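Local atomic coordinates of capsid protein (Penaeus vannamei nodavirus, PDB entry 5YKZ), a protein that forms the viral capsid, its protruding domain probably pairing with a second copy to build the dimeric surface spikes. Residues B[43-46]-B[47-50]. Sequence-based numbering, arbitrary orientation.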
loop_
_atom_site.group_PDB
_atom_site.type_symbol
_atom_site.label_atom_id
_atom_site.label_comp_id
_atom_site.label_asym_id
_atom_site.label_seq_id
_atom_site.Cartn_x
_atom_site.Cartn_y
_atom_site.Cartn_z
ATOM N N PRO B 43 -3.055 -1.678 1.392
ATOM C CA PRO B 43 -3.871 -1.246 0.242
ATOM C C PRO B 43 -3.103 -1.173 -1.051
ATOM O O PRO B 43 -1.896 -0.889 -1.025
ATOM C CB PRO B 43 -4.322 0.171 0.668
ATOM C CG PRO B 43 -3.198 0.640 1.574
ATOM C CD PRO B 43 -2.775 -0.560 2.341
ATOM N N ALA B 44 -3.756 -1.269 -2.167
ATOM C CA ALA B 44 -3.162 -1.101 -3.494
ATOM C C ALA B 44 -4.238 -0.899 -4.516
ATOM O O ALA B 44 -5.364 -1.490 -4.366
ATOM C CB ALA B 44 -2.297 -2.287 -3.883
ATOM N N PHE B 45 -3.950 -0.244 -5.626
ATOM C CA PHE B 45 -4.851 -0.239 -6.764
ATOM C C PHE B 45 -4.043 0.129 -8.000
ATOM O O PHE B 45 -2.944 0.720 -7.903
ATOM C CB PHE B 45 -6.053 0.678 -6.563
ATOM C CG PHE B 45 -5.675 2.103 -6.288
ATOM C CD1 PHE B 45 -5.247 2.937 -7.268
ATOM C CD2 PHE B 45 -5.750 2.582 -5.008
ATOM C CE1 PHE B 45 -4.878 4.278 -6.947
ATOM C CE2 PHE B 45 -5.390 3.852 -4.707
ATOM C CZ PHE B 45 -4.952 4.682 -5.682
ATOM N N LEU B 46 -4.559 -0.205 -9.172
ATOM C CA LEU B 46 -3.829 -0.124 -10.406
ATOM C C LEU B 46 -4.624 0.563 -11.489
ATOM O O LEU B 46 -5.719 0.076 -11.851
ATOM C CB LEU B 46 -3.429 -1.556 -10.837
ATOM C CG LEU B 46 -2.623 -1.652 -12.063
ATOM C CD1 LEU B 46 -1.279 -0.963 -12.014
ATOM C CD2 LEU B 46 -2.342 -3.088 -12.422
ATOM N N GLU B 47 -4.084 1.601 -12.055
ATOM C CA GLU B 47 -4.605 2.184 -13.288
ATOM C C GLU B 47 -6.070 2.508 -13.187
ATOM O O GLU B 47 -6.865 2.144 -14.103
ATOM C CB GLU B 47 -4.245 1.339 -14.488
ATOM C CG GLU B 47 -2.737 1.238 -14.696
ATOM C CD GLU B 47 -2.247 0.125 -15.577
ATOM O OE1 GLU B 47 -0.983 0.072 -15.757
ATOM O OE2 GLU B 47 -3.030 -0.760 -15.966
ATOM N N GLN B 48 -6.493 3.248 -12.174
ATOM C CA GLN B 48 -7.905 3.650 -11.957
ATOM C C GLN B 48 -8.159 5.006 -12.368
ATOM O O GLN B 48 -7.364 5.914 -12.146
ATOM C CB GLN B 48 -8.294 3.432 -10.468
ATOM C CG GLN B 48 -8.238 2.000 -10.055
ATOM C CD GLN B 48 -9.156 1.143 -10.829
ATOM O OE1 GLN B 48 -10.373 1.420 -10.802
ATOM N NE2 GLN B 48 -8.664 0.160 -11.438
ATOM N N ASN B 49 -9.353 5.243 -12.959
ATOM C CA ASN B 49 -9.838 6.572 -13.230
ATOM C C ASN B 49 -10.901 6.935 -12.247
ATOM O O ASN B 49 -12.079 6.605 -12.445
ATOM C CB ASN B 49 -10.368 6.703 -14.648
ATOM C CG ASN B 49 -10.871 8.054 -14.897
ATOM O OD1 ASN B 49 -10.721 8.972 -14.146
ATOM N ND2 ASN B 49 -11.433 8.233 -16.122
ATOM N N PHE B 50 -10.504 7.557 -11.133
ATOM C CA PHE B 50 -11.440 7.955 -10.077
ATOM C C PHE B 50 -12.220 9.168 -10.465
ATOM O O PHE B 50 -13.069 9.554 -9.651
ATOM C CB PHE B 50 -10.662 8.198 -8.749
ATOM C CG PHE B 50 -9.975 6.997 -8.210
ATOM C CD1 PHE B 50 -10.704 5.973 -7.568
ATOM C CD2 PHE B 50 -8.609 6.820 -8.261
ATOM C CE1 PHE B 50 -10.080 4.913 -7.035
ATOM C CE2 PHE B 50 -7.971 5.749 -7.723
ATOM C CZ PHE B 50 -8.731 4.768 -7.113
#
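Phe-50 drives its ring edge into the face of Phe-45, a T-shaped aromatic pair: the planes stand at 85° and the centroids lie 5.0 Å apart. Phe-50 CZ sits over the middle of the Phe-45 ring. The closest approach runs from Phe-50 CE2 to Phe-45 CE1, at 3.5 Å. With CG tucked between the backbone N and the carbonyl carbon (chi1 58°), the Phe-45 ring is set on the side where Phe-50 meets its face. Ile-72 and Val-81 of the same chain, and Val-81 of the second subunit, also pack on Phe-45, and Tyr-57 meets the Phe-50 ring.

At Glu-47, phi and psi, both positive and in the left-handed region, swing the chain out of its direction near the end of strand 38-48 in the antiparallel beta-sheet of this spike domain. Phe-45 and Gln-48 also join an antiparallel ladder with a strand of the second subunit, which extends the sheet through the dimer interface.

Polar contact rests on Gln-48, whose bent side chain returns NE2 to Leu-46 O at 3.0 Å. The N-H points fairly straight (162°), yet approaches from above the carbonyl plane; OE1 accepts a hydrogen bond from Thr-109 N, so the two bonds together hold the amide's rotation.

The apolar parts of Leu-46 and Glu-47, both largely exposed, point the same way, Leu-46 CD1 lying 3.8 Å from Glu-47 CG.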